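Local coordinates for protein stress response kinase A (Escherichia coli, PDB 1ZYL) that phosphorylates serine and threonine residues, its own included, at the expense of ATP, and helps Escherichia coli cells withstand stress, at residues H23-D28 against F103-S108; W62-I67 against Q93-H98; Q72-L77 against A85-F90. One frame throughout, in Å; residues are numbered along the deposited sequence.

Contact 1: residues H23-D28 against F103-S108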
ATOM      1  N   HIS A  23      24.696  15.725   3.554  1.00 62.39           N
ATOM      2  CA  HIS A  23      25.047  14.313   3.661  1.00 64.37           C
ATOM      3  C   HIS A  23      25.973  13.883   2.529  1.00 65.96           C
ATOM      4  O   HIS A  23      25.915  12.743   2.060  1.00 66.10           O
ATOM      5  CB  HIS A  23      23.785  13.442   3.659  1.00 63.94           C
ATOM      6  CG  HIS A  23      22.886  13.672   4.836  1.00 63.17           C
ATOM      7  ND1 HIS A  23      22.066  14.775   4.944  1.00 62.74           N
ATOM      8  CD2 HIS A  23      22.686  12.945   5.960  1.00 63.07           C
ATOM      9  CE1 HIS A  23      21.401  14.717   6.084  1.00 63.76           C
ATOM     10  NE2 HIS A  23      21.759  13.616   6.720  1.00 63.06           N
ATOM     11  N   GLY A  24      26.821  14.809   2.093  1.00 67.09           N
ATOM     12  CA  GLY A  24      27.774  14.531   1.034  1.00 68.77           C
ATOM     13  C   GLY A  24      27.223  13.866  -0.213  1.00 70.29           C
ATOM     14  O   GLY A  24      27.981  13.513  -1.119  1.00 69.81           O
ATOM     15  N   ILE A  25      25.910  13.687  -0.270  1.00 71.93           N
ATOM     16  CA  ILE A  25      25.298  13.066  -1.431  1.00 74.01           C
ATOM     17  C   ILE A  25      25.410  14.007  -2.626  1.00 76.28           C
ATOM     18  O   ILE A  25      24.477  14.748  -2.933  1.00 76.59           O
ATOM     19  CB  ILE A  25      23.821  12.747  -1.169  1.00 73.33           C
ATOM     20  CG1 ILE A  25      23.703  11.899   0.098  1.00 73.12           C
ATOM     21  CG2 ILE A  25      23.227  12.019  -2.364  1.00 72.14           C
ATOM     22  CD1 ILE A  25      22.286  11.591   0.506  1.00 72.96           C
ATOM     23  N   ARG A  26      26.564  13.982  -3.288  1.00 78.68           N
ATOM     24  CA  ARG A  26      26.798  14.825  -4.453  1.00 80.95           C
ATOM     25  C   ARG A  26      25.731  14.493  -5.480  1.00 81.78           C
ATOM     26  O   ARG A  26      25.513  13.321  -5.787  1.00 82.31           O
ATOM     27  CB  ARG A  26      28.164  14.531  -5.070  1.00 82.52           C
ATOM     28  CG  ARG A  26      29.332  14.449  -4.101  1.00 85.43           C
ATOM     29  CD  ARG A  26      30.623  14.222  -4.885  1.00 87.47           C
ATOM     30  NE  ARG A  26      31.779  13.919  -4.045  1.00 88.89           N
ATOM     31  CZ  ARG A  26      32.993  13.664  -4.524  1.00 89.88           C
ATOM     32  NH1 ARG A  26      33.998  13.393  -3.701  1.00 91.02           N
ATOM     33  NH2 ARG A  26      33.202  13.681  -5.833  1.00 89.98           N
ATOM     34  N   VAL A  27      25.065  15.513  -6.012  1.00 82.22           N
ATOM     35  CA  VAL A  27      24.033  15.272  -7.011  1.00 82.25           C
ATOM     36  C   VAL A  27      24.686  15.169  -8.384  1.00 82.14           C
ATOM     37  O   VAL A  27      25.463  14.249  -8.633  1.00 82.48           O
ATOM     38  CB  VAL A  27      22.972  16.396  -7.020  1.00 82.31           C
ATOM     39  CG1 VAL A  27      21.827  16.025  -7.955  1.00 81.79           C
ATOM     40  CG2 VAL A  27      22.442  16.622  -5.615  1.00 82.18           C
ATOM     41  N   ASP A  28      24.383  16.118  -9.263  1.00 82.22           N
ATOM     42  CA  ASP A  28      24.935  16.128 -10.613  1.00 81.66           C
ATOM     43  C   ASP A  28      24.259  17.212 -11.440  1.00 81.14           C
ATOM     44  O   ASP A  28      24.766  18.328 -11.559  1.00 81.77           O
ATOM     45  CB  ASP A  28      24.711  14.773 -11.286  1.00 82.45           C
ATOM     46  CG  ASP A  28      25.226  14.740 -12.708  1.00 83.27           C
ATOM     47  OD1 ASP A  28      24.779  15.567 -13.526  1.00 83.48           O
ATOM     48  OD2 ASP A  28      26.076  13.878 -13.010  1.00 85.22           O
ATOM     49  N   PHE A 103      14.294  11.257   5.354  1.00 35.38           N
ATOM     50  CA  PHE A 103      14.403  10.855   3.961  1.00 33.91           C
ATOM     51  C   PHE A 103      15.430   9.762   3.762  1.00 34.37           C
ATOM     52  O   PHE A 103      16.280   9.535   4.621  1.00 36.66           O
ATOM     53  CB  PHE A 103      14.750  12.047   3.069  1.00 33.06           C
ATOM     54  CG  PHE A 103      16.093  12.665   3.352  1.00 32.63           C
ATOM     55  CD1 PHE A 103      16.342  13.319   4.552  1.00 33.63           C
ATOM     56  CD2 PHE A 103      17.093  12.650   2.388  1.00 32.41           C
ATOM     57  CE1 PHE A 103      17.568  13.955   4.781  1.00 34.16           C
ATOM     58  CE2 PHE A 103      18.322  13.284   2.612  1.00 31.65           C
ATOM     59  CZ  PHE A 103      18.556  13.935   3.806  1.00 32.03           C
ATOM     60  N   ALA A 104      15.332   9.084   2.622  1.00 31.92           N
ATOM     61  CA  ALA A 104      16.242   8.008   2.271  1.00 29.26           C
ATOM     62  C   ALA A 104      16.515   8.092   0.777  1.00 29.04           C
ATOM     63  O   ALA A 104      15.793   8.763   0.046  1.00 27.75           O
ATOM     64  CB  ALA A 104      15.623   6.666   2.621  1.00 27.99           C
ATOM     65  N   VAL A 105      17.561   7.414   0.324  1.00 30.54           N
ATOM     66  CA  VAL A 105      17.924   7.430  -1.086  1.00 32.57           C
ATOM     67  C   VAL A 105      17.902   6.009  -1.625  1.00 34.21           C
ATOM     68  O   VAL A 105      18.493   5.112  -1.032  1.00 36.60           O
ATOM     69  CB  VAL A 105      19.336   8.037  -1.290  1.00 31.51           C
ATOM     70  CG1 VAL A 105      19.614   8.215  -2.761  1.00 30.25           C
ATOM     71  CG2 VAL A 105      19.439   9.379  -0.571  1.00 29.93           C
ATOM     72  N   PHE A 106      17.217   5.795  -2.741  1.00 35.65           N
ATOM     73  CA  PHE A 106      17.147   4.457  -3.310  1.00 38.87           C
ATOM     74  C   PHE A 106      17.693   4.395  -4.725  1.00 41.92           C
ATOM     75  O   PHE A 106      17.517   5.326  -5.512  1.00 42.47           O
ATOM     76  CB  PHE A 106      15.705   3.938  -3.340  1.00 37.78           C
ATOM     77  CG  PHE A 106      15.032   3.909  -2.004  1.00 36.40           C
ATOM     78  CD1 PHE A 106      14.582   5.079  -1.413  1.00 35.28           C
ATOM     79  CD2 PHE A 106      14.836   2.703  -1.341  1.00 36.40           C
ATOM     80  CE1 PHE A 106      13.943   5.048  -0.180  1.00 36.07           C
ATOM     81  CE2 PHE A 106      14.199   2.660  -0.107  1.00 35.30           C
ATOM     82  CZ  PHE A 106      13.751   3.836   0.477  1.00 35.40           C
ATOM     83  N   PRO A 107      18.358   3.280  -5.067  1.00 44.25           N
ATOM     84  CA  PRO A 107      18.940   3.057  -6.392  1.00 45.81           C
ATOM     85  C   PRO A 107      17.838   3.024  -7.439  1.00 48.47           C
ATOM     86  O   PRO A 107      17.080   2.060  -7.503  1.00 48.50           O
ATOM     87  CB  PRO A 107      19.607   1.693  -6.249  1.00 44.55           C
ATOM     88  CG  PRO A 107      19.935   1.614  -4.791  1.00 43.91           C
ATOM     89  CD  PRO A 107      18.707   2.180  -4.149  1.00 44.10           C
ATOM     90  N   SER A 108      17.735   4.069  -8.254  1.00 52.67           N
ATOM     91  CA  SER A 108      16.703   4.091  -9.285  1.00 56.95           C
ATOM     92  C   SER A 108      16.737   2.748 -10.003  1.00 60.14           C
ATOM     93  O   SER A 108      17.718   2.399 -10.665  1.00 60.33           O
ATOM     94  CB  SER A 108      16.943   5.227 -10.277  1.00 57.36           C
ATOM     95  OG  SER A 108      15.933   5.244 -11.269  1.00 57.61           O
TER
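His23 and Phe103 meet as a T-shaped (edge-to-face) aromatic pair, the edge of the phenyl ring directed at the imidazole, with ring centroids 5.3 Å apart and planes at 89°. The pair joins the loop after helix 13-22 to strand 101-107, part of the antiparallel sheet of the N-terminal lobe in this protein kinase-like fold.

Phe103 can be followed outward from CB, whose bond from CA points toward the loop. Its CG sits between the backbone N and the carbonyl carbon (chi1 64°), a setting that sends the ring straight out from the strand. The far end does the touching: CE1 comes within 4.1 Å of His23 CE1. At the tip, CZ approaches the same His23 CE1 to 3.7 Å and lies 3.8 Å from His23 ND1. Elsewhere the phenyl stacks with Phe56 of strand 52-57, while His23 ND1 is hydrogen-bonded to Ala19 O of helix 13-22. The imidazole is thereby tied to the helix while it receives the phenyl edge.

Two residues along each segment, aliphatic groups replace the rings. Ile25 and Val105 reach toward each other tip to tip, Ile25 CD1 standing 3.8 Å from Val105 CG2. The isoleucine chain is extended at its end (chi2 176°), which carries CD1 toward a backbone that lies well apart: the CA atoms of Ile25 and Val105 are 9.3 Å from each other. Phe44 and Phe90 both pack against this aliphatic pair.

No hydrogen bond crosses between the segments. Between them the attraction is dispersion and the weak pull of a phenyl edge toward an imidazole pi cloud, so the contact rests on how four side chains fit together.

Contact 2: residues W62-I67 against Q93-H98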
ATOM      1  N   TRP A  62       4.840   8.371   9.482  1.00 26.99           N
ATOM      2  CA  TRP A  62       5.644   7.348  10.146  1.00 24.69           C
ATOM      3  C   TRP A  62       6.689   7.953  11.085  1.00 24.97           C
ATOM      4  O   TRP A  62       7.173   9.066  10.865  1.00 24.94           O
ATOM      5  CB  TRP A  62       6.380   6.499   9.098  1.00 24.17           C
ATOM      6  CG  TRP A  62       5.518   5.620   8.217  1.00 23.60           C
ATOM      7  CD1 TRP A  62       5.745   5.316   6.909  1.00 22.81           C
ATOM      8  CD2 TRP A  62       4.338   4.894   8.595  1.00 23.66           C
ATOM      9  NE1 TRP A  62       4.788   4.447   6.445  1.00 22.72           N
ATOM     10  CE2 TRP A  62       3.910   4.172   7.457  1.00 23.46           C
ATOM     11  CE3 TRP A  62       3.600   4.780   9.783  1.00 23.51           C
ATOM     12  CZ2 TRP A  62       2.773   3.349   7.471  1.00 24.10           C
ATOM     13  CZ3 TRP A  62       2.467   3.958   9.794  1.00 22.88           C
ATOM     14  CH2 TRP A  62       2.067   3.256   8.646  1.00 22.31           C
ATOM     15  N   THR A  63       7.044   7.221  12.134  1.00 24.94           N
ATOM     16  CA  THR A  63       8.071   7.700  13.049  1.00 25.06           C
ATOM     17  C   THR A  63       9.364   7.094  12.553  1.00 26.58           C
ATOM     18  O   THR A  63       9.348   6.209  11.703  1.00 27.84           O
ATOM     19  CB  THR A  63       7.847   7.229  14.500  1.00 24.24           C
ATOM     20  OG1 THR A  63       7.732   5.802  14.534  1.00 24.27           O
ATOM     21  CG2 THR A  63       6.594   7.858  15.081  1.00 24.39           C
ATOM     22  N   ALA A  64      10.484   7.570  13.076  1.00 28.33           N
ATOM     23  CA  ALA A  64      11.777   7.045  12.673  1.00 28.72           C
ATOM     24  C   ALA A  64      11.799   5.539  12.970  1.00 29.55           C
ATOM     25  O   ALA A  64      12.141   4.717  12.110  1.00 28.95           O
ATOM     26  CB  ALA A  64      12.891   7.770  13.429  1.00 26.01           C
ATOM     27  N   ASP A  65      11.408   5.183  14.187  1.00 30.43           N
ATOM     28  CA  ASP A  65      11.370   3.787  14.595  1.00 32.19           C
ATOM     29  C   ASP A  65      10.573   2.932  13.616  1.00 32.09           C
ATOM     30  O   ASP A  65      10.795   1.730  13.518  1.00 35.19           O
ATOM     31  CB  ASP A  65      10.751   3.666  15.985  1.00 33.09           C
ATOM     32  CG  ASP A  65      11.569   4.366  17.041  1.00 35.44           C
ATOM     33  OD1 ASP A  65      12.355   5.267  16.675  1.00 38.25           O
ATOM     34  OD2 ASP A  65      11.419   4.025  18.233  1.00 36.10           O
ATOM     35  N   GLN A  66       9.644   3.550  12.894  1.00 30.09           N
ATOM     36  CA  GLN A  66       8.816   2.822  11.938  1.00 28.32           C
ATOM     37  C   GLN A  66       9.473   2.715  10.556  1.00 27.82           C
ATOM     38  O   GLN A  66       9.390   1.680   9.893  1.00 25.85           O
ATOM     39  CB  GLN A  66       7.453   3.505  11.824  1.00 27.56           C
ATOM     40  CG  GLN A  66       6.730   3.618  13.148  1.00 26.56           C
ATOM     41  CD  GLN A  66       5.355   4.252  13.026  1.00 27.19           C
ATOM     42  OE1 GLN A  66       5.219   5.434  12.703  1.00 26.74           O
ATOM     43  NE2 GLN A  66       4.325   3.459  13.281  1.00 26.43           N
ATOM     44  N   ILE A  67      10.124   3.791  10.126  1.00 27.40           N
ATOM     45  CA  ILE A  67      10.793   3.802   8.836  1.00 26.51           C
ATOM     46  C   ILE A  67      12.012   2.897   8.929  1.00 26.54           C
ATOM     47  O   ILE A  67      12.433   2.304   7.938  1.00 27.28           O
ATOM     48  CB  ILE A  67      11.210   5.247   8.442  1.00 25.96           C
ATOM     49  CG1 ILE A  67       9.959   6.133   8.402  1.00 25.85           C
ATOM     50  CG2 ILE A  67      11.892   5.262   7.075  1.00 22.76           C
ATOM     51  CD1 ILE A  67      10.238   7.600   8.155  1.00 27.30           C
ATOM     52  N   GLN A  93      23.703   5.147   8.968  1.00 57.68           N
ATOM     53  CA  GLN A  93      22.380   4.581   8.752  1.00 55.91           C
ATOM     54  C   GLN A  93      21.873   4.897   7.356  1.00 52.99           C
ATOM     55  O   GLN A  93      22.621   5.370   6.497  1.00 51.85           O
ATOM     56  CB  GLN A  93      21.386   5.123   9.777  1.00 57.67           C
ATOM     57  CG  GLN A  93      20.998   6.563   9.529  1.00 58.62           C
ATOM     58  CD  GLN A  93      22.175   7.501   9.644  1.00 59.14           C
ATOM     59  OE1 GLN A  93      22.162   8.604   9.092  1.00 59.81           O
ATOM     60  NE2 GLN A  93      23.202   7.075  10.375  1.00 59.00           N
ATOM     61  N   THR A  94      20.586   4.636   7.153  1.00 49.75           N
ATOM     62  CA  THR A  94      19.944   4.865   5.871  1.00 47.40           C
ATOM     63  C   THR A  94      18.882   5.960   5.966  1.00 45.72           C
ATOM     64  O   THR A  94      18.506   6.566   4.958  1.00 44.03           O
ATOM     65  CB  THR A  94      19.288   3.555   5.346  1.00 47.12           C
ATOM     66  OG1 THR A  94      18.608   2.885   6.416  1.00 44.95           O
ATOM     67  CG2 THR A  94      20.335   2.626   4.780  1.00 46.76           C
ATOM     68  N   LEU A  95      18.424   6.220   7.186  1.00 44.80           N
ATOM     69  CA  LEU A  95      17.385   7.218   7.436  1.00 44.90           C
ATOM     70  C   LEU A  95      17.902   8.626   7.687  1.00 46.63           C
ATOM     71  O   LEU A  95      17.940   9.079   8.836  1.00 46.95           O
ATOM     72  CB  LEU A  95      16.547   6.809   8.644  1.00 41.65           C
ATOM     73  CG  LEU A  95      15.048   7.061   8.549  1.00 39.32           C
ATOM     74  CD1 LEU A  95      14.504   7.290   9.958  1.00 36.16           C
ATOM     75  CD2 LEU A  95      14.766   8.241   7.639  1.00 38.42           C
ATOM     76  N   LEU A  96      18.281   9.327   6.626  1.00 47.73           N
ATOM     77  CA  LEU A  96      18.769  10.688   6.787  1.00 49.58           C
ATOM     78  C   LEU A  96      17.612  11.592   7.214  1.00 50.72           C
ATOM     79  O   LEU A  96      16.441  11.222   7.101  1.00 50.79           O
ATOM     80  CB  LEU A  96      19.381  11.203   5.478  1.00 48.72           C
ATOM     81  CG  LEU A  96      20.385  10.308   4.739  1.00 47.11           C
ATOM     82  CD1 LEU A  96      21.072   9.348   5.713  1.00 46.31           C
ATOM     83  CD2 LEU A  96      19.653   9.526   3.672  1.00 47.01           C
ATOM     84  N   ASN A  97      17.948  12.778   7.709  1.00 52.64           N
ATOM     85  CA  ASN A  97      16.944  13.737   8.155  1.00 54.05           C
ATOM     86  C   ASN A  97      17.425  15.188   8.077  1.00 55.28           C
ATOM     87  O   ASN A  97      18.260  15.628   8.868  1.00 56.28           O
ATOM     88  CB  ASN A  97      16.523  13.423   9.591  1.00 53.59           C
ATOM     89  CG  ASN A  97      15.769  14.564  10.233  1.00 54.09           C
ATOM     90  OD1 ASN A  97      14.655  14.889   9.829  1.00 55.35           O
ATOM     91  ND2 ASN A  97      16.380  15.191  11.229  1.00 54.00           N
ATOM     92  N   HIS A  98      16.903  15.935   7.115  1.00 56.30           N
ATOM     93  CA  HIS A  98      17.284  17.329   6.996  1.00 57.46           C
ATOM     94  C   HIS A  98      16.108  18.196   7.393  1.00 58.59           C
ATOM     95  O   HIS A  98      14.975  17.953   6.975  1.00 58.53           O
ATOM     96  CB  HIS A  98      17.713  17.665   5.574  1.00 56.79           C
ATOM     97  CG  HIS A  98      18.193  19.072   5.417  1.00 56.80           C
ATOM     98  ND1 HIS A  98      18.907  19.722   6.398  1.00 56.09           N
ATOM     99  CD2 HIS A  98      18.102  19.937   4.381  1.00 57.46           C
ATOM    100  CE1 HIS A  98      19.241  20.926   5.971  1.00 56.62           C
ATOM    101  NE2 HIS A  98      18.767  21.081   4.749  1.00 57.54           N
TER
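Leu95 reaches across to Ala64 and Ile67 at the start of helix 64-79, which follows strand 52-57 as helix C follows the third strand in protein kinases and is probably its counterpart in this N-terminal lobe. The leucine lies near strand 96-98, an outermost strand of the five-stranded sheet.

The interactions across the contact are apolar. Leu95 CD1 lies 3.9 Å from Ala64 CB, and it is equally close to the alanine's CA, so this branch rests on the first turn of the helix. Ile67 and Leu95 cross at about a right angle: Ile67 CG2 touches Leu95 CG at 3.9 Å and stays near Leu95 CD2 as well. At Ile67 chi1 is -58°, which puts CG2 anti to the backbone N, and it is this branch that meets the leucine. Cut back to an alanine, Leu95 would lose both branches, which would probably leave Ile67 CG2 without this apolar neighbour and Ala64 with less cover over the first helical turn. Tyr102 of strand 101-107 packs against both Ala64 and Leu95, and the side chain of Ile67 lies about 10 Å from that of Asp217, an inferred magnesium ligand.

The polar interactions belong to the helix itself. Thr63 and Gln66 form a capping box, although its bond from Gln66 N to Thr63 OG1 is weak and the place of that oxygen is not certain. Thr63 O accepts from two backbone donors, Gln66 N and Ile67 N. The return bond is firmer: Thr63 N donates to Gln66 OE1 over 2.6 Å, meeting a lone pair in the carbonyl plane.

Contact 3: residues Q72-L77 against A85-F90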
ATOM      1  N   GLN A  72      14.973  -1.962   7.416  1.00 28.47           N
ATOM      2  CA  GLN A  72      15.564  -3.208   7.850  1.00 28.21           C
ATOM      3  C   GLN A  72      14.972  -4.274   6.925  1.00 28.83           C
ATOM      4  O   GLN A  72      15.696  -4.943   6.182  1.00 29.40           O
ATOM      5  CB  GLN A  72      15.194  -3.476   9.319  1.00 29.37           C
ATOM      6  CG  GLN A  72      15.968  -4.611   9.977  1.00 34.60           C
ATOM      7  CD  GLN A  72      17.460  -4.588   9.630  1.00 38.90           C
ATOM      8  OE1 GLN A  72      18.106  -3.533   9.669  1.00 41.25           O
ATOM      9  NE2 GLN A  72      18.012  -5.755   9.294  1.00 36.25           N
ATOM     10  N   PHE A  73      13.648  -4.397   6.948  1.00 26.98           N
ATOM     11  CA  PHE A  73      12.958  -5.375   6.122  1.00 24.86           C
ATOM     12  C   PHE A  73      13.498  -5.354   4.692  1.00 24.94           C
ATOM     13  O   PHE A  73      13.930  -6.380   4.172  1.00 24.43           O
ATOM     14  CB  PHE A  73      11.453  -5.091   6.133  1.00 24.28           C
ATOM     15  CG  PHE A  73      10.616  -6.185   5.525  1.00 22.79           C
ATOM     16  CD1 PHE A  73       9.318  -5.922   5.109  1.00 21.11           C
ATOM     17  CD2 PHE A  73      11.110  -7.477   5.391  1.00 22.08           C
ATOM     18  CE1 PHE A  73       8.528  -6.926   4.568  1.00 22.80           C
ATOM     19  CE2 PHE A  73      10.325  -8.491   4.852  1.00 23.35           C
ATOM     20  CZ  PHE A  73       9.031  -8.216   4.440  1.00 23.59           C
ATOM     21  N   ALA A  74      13.488  -4.186   4.061  1.00 26.11           N
ATOM     22  CA  ALA A  74      13.986  -4.063   2.695  1.00 29.05           C
ATOM     23  C   ALA A  74      15.408  -4.591   2.574  1.00 31.55           C
ATOM     24  O   ALA A  74      15.720  -5.357   1.666  1.00 32.24           O
ATOM     25  CB  ALA A  74      13.946  -2.613   2.247  1.00 27.35           C
ATOM     26  N   LEU A  75      16.266  -4.181   3.501  1.00 34.23           N
ATOM     27  CA  LEU A  75      17.660  -4.598   3.487  1.00 35.95           C
ATOM     28  C   LEU A  75      17.789  -6.106   3.648  1.00 37.16           C
ATOM     29  O   LEU A  75      18.554  -6.742   2.928  1.00 38.11           O
ATOM     30  CB  LEU A  75      18.434  -3.893   4.598  1.00 35.50           C
ATOM     31  CG  LEU A  75      19.907  -3.627   4.284  1.00 37.54           C
ATOM     32  CD1 LEU A  75      20.020  -2.313   3.508  1.00 35.68           C
ATOM     33  CD2 LEU A  75      20.716  -3.560   5.579  1.00 36.59           C
ATOM     34  N   GLN A  76      17.046  -6.676   4.594  1.00 38.34           N
ATOM     35  CA  GLN A  76      17.080  -8.118   4.827  1.00 38.86           C
ATOM     36  C   GLN A  76      16.540  -8.856   3.608  1.00 38.90           C
ATOM     37  O   GLN A  76      17.105  -9.858   3.168  1.00 38.94           O
ATOM     38  CB  GLN A  76      16.251  -8.480   6.063  1.00 40.34           C
ATOM     39  CG  GLN A  76      16.013  -9.977   6.237  1.00 43.82           C
ATOM     40  CD  GLN A  76      15.469 -10.342   7.611  1.00 46.05           C
ATOM     41  OE1 GLN A  76      14.739  -9.566   8.236  1.00 48.32           O
ATOM     42  NE2 GLN A  76      15.809 -11.535   8.081  1.00 45.76           N
ATOM     43  N   LEU A  77      15.442  -8.347   3.066  1.00 37.82           N
ATOM     44  CA  LEU A  77      14.813  -8.938   1.895  1.00 37.28           C
ATOM     45  C   LEU A  77      15.822  -9.054   0.742  1.00 37.99           C
ATOM     46  O   LEU A  77      15.809 -10.028  -0.018  1.00 37.78           O
ATOM     47  CB  LEU A  77      13.619  -8.074   1.482  1.00 35.52           C
ATOM     48  CG  LEU A  77      12.306  -8.755   1.091  1.00 35.12           C
ATOM     49  CD1 LEU A  77      11.972  -9.844   2.085  1.00 35.81           C
ATOM     50  CD2 LEU A  77      11.185  -7.715   1.040  1.00 34.86           C
ATOM     51  N   ALA A  85      14.433  -2.656  -3.914  1.00 40.07           N
ATOM     52  CA  ALA A  85      15.584  -1.771  -3.799  1.00 39.06           C
ATOM     53  C   ALA A  85      15.725  -1.264  -2.369  1.00 38.39           C
ATOM     54  O   ALA A  85      14.878  -0.533  -1.864  1.00 38.08           O
ATOM     55  CB  ALA A  85      15.455  -0.606  -4.758  1.00 38.98           C
ATOM     56  N   ALA A  86      16.801  -1.669  -1.712  1.00 38.01           N
ATOM     57  CA  ALA A  86      17.043  -1.246  -0.347  1.00 38.65           C
ATOM     58  C   ALA A  86      17.597   0.173  -0.362  1.00 37.77           C
ATOM     59  O   ALA A  86      18.259   0.579  -1.315  1.00 39.10           O
ATOM     60  CB  ALA A  86      18.034  -2.189   0.322  1.00 38.52           C
ATOM     61  N   PRO A  87      17.314   0.953   0.686  1.00 36.52           N
ATOM     62  CA  PRO A  87      17.819   2.328   0.742  1.00 36.30           C
ATOM     63  C   PRO A  87      19.335   2.315   0.936  1.00 36.99           C
ATOM     64  O   PRO A  87      19.864   1.422   1.595  1.00 36.50           O
ATOM     65  CB  PRO A  87      17.086   2.903   1.943  1.00 36.12           C
ATOM     66  CG  PRO A  87      16.924   1.696   2.830  1.00 35.23           C
ATOM     67  CD  PRO A  87      16.493   0.640   1.867  1.00 34.15           C
ATOM     68  N   VAL A  88      20.030   3.292   0.357  1.00 38.25           N
ATOM     69  CA  VAL A  88      21.486   3.378   0.483  1.00 40.77           C
ATOM     70  C   VAL A  88      21.914   3.845   1.870  1.00 43.22           C
ATOM     71  O   VAL A  88      21.225   4.639   2.509  1.00 44.83           O
ATOM     72  CB  VAL A  88      22.085   4.360  -0.531  1.00 39.65           C
ATOM     73  CG1 VAL A  88      23.553   4.596  -0.217  1.00 38.91           C
ATOM     74  CG2 VAL A  88      21.928   3.815  -1.937  1.00 39.65           C
ATOM     75  N   ALA A  89      23.060   3.362   2.333  1.00 45.74           N
ATOM     76  CA  ALA A  89      23.555   3.756   3.647  1.00 48.09           C
ATOM     77  C   ALA A  89      24.523   4.925   3.523  1.00 49.50           C
ATOM     78  O   ALA A  89      25.272   5.033   2.549  1.00 48.18           O
ATOM     79  CB  ALA A  89      24.237   2.575   4.324  1.00 47.53           C
ATOM     80  N   PHE A  90      24.506   5.808   4.512  1.00 52.29           N
ATOM     81  CA  PHE A  90      25.394   6.957   4.480  1.00 55.22           C
ATOM     82  C   PHE A  90      26.211   7.149   5.745  1.00 57.06           C
ATOM     83  O   PHE A  90      25.838   7.920   6.634  1.00 57.39           O
ATOM     84  CB  PHE A  90      24.604   8.227   4.166  1.00 54.55           C
ATOM     85  CG  PHE A  90      24.161   8.313   2.740  1.00 55.12           C
ATOM     86  CD1 PHE A  90      25.081   8.570   1.731  1.00 54.23           C
ATOM     87  CD2 PHE A  90      22.826   8.092   2.393  1.00 55.46           C
ATOM     88  CE1 PHE A  90      24.682   8.605   0.393  1.00 54.54           C
ATOM     89  CE2 PHE A  90      22.415   8.124   1.055  1.00 54.68           C
ATOM     90  CZ  PHE A  90      23.346   8.380   0.054  1.00 54.18           C
TER
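Leu75 and Ala86 bring the two segments together where helix 64-79, probably equivalent to helix C of protein kinases, packs against the extended chain that follows it. Their CA atoms are only 5.1 Å apart, a spacing made possible by the small side chain of Ala86, which points toward the helix.

In the first shell, Ala86 CB meets Leu75 CD1 at 3.8 Å and also lies 4.0 Å from Leu75 CA. The methyl therefore rests beside the helix backbone with the leucine's CD1 folded against it. The bond from CA to CB of Leu75 does not point at the partner; the torsions beyond it (chi1 -149°, chi2 85°) bring CD1 over. That CD1 also comes to 4.2 Å from Pro87 O. On the more buried flank, Ala74 CB touches Pro87 CD at 4.1 Å, a second apolar contact, made by the CD of the proline ring. No hydrogen bond links the segments.

Farther out, the backbone of Ala86, Pro87 and Val88 has polyproline II-like torsions, which keep this part of the chain extended as it runs between helix and sheet. Pro87 packs on Ala104 and Phe106 of strand 101-107, so the proline stands between that strand and the helix. On another side of the helix, Phe73 and Leu77 pack against Thr135 of helix 119-136, and Gln76 OE1 is hydrogen-bonded to Arg197 NH1. Phe73 and Leu77 also meet one turn apart: Leu77 CD2 lies 3.9 Å above the Phe73 ring plane, offset toward the rim.

Overall arrangement
All three contacts belong to the N-terminal lobe and gather round strand 101-107. Contact 1 is the buried one and uses that strand directly, with two aromatic rings in its chemistry; contacts 2 and 3 are partly buried, with only aliphatic side chains meeting across them, and grip helix 64-79 near its start and farther along, contact 3 reaching the surface at Leu75. Backbone bonds, absent within each interface, tie the contacts to one another: Phe103 N probably donates to Leu96 O, joining contact 1 to contact 2, and Val88 N to Val105 O, joining it to contact 3. Phe90 packs against both Ile25 and Leu96, so the 85-90 segment runs from the helix to the buried side chains of contact 1.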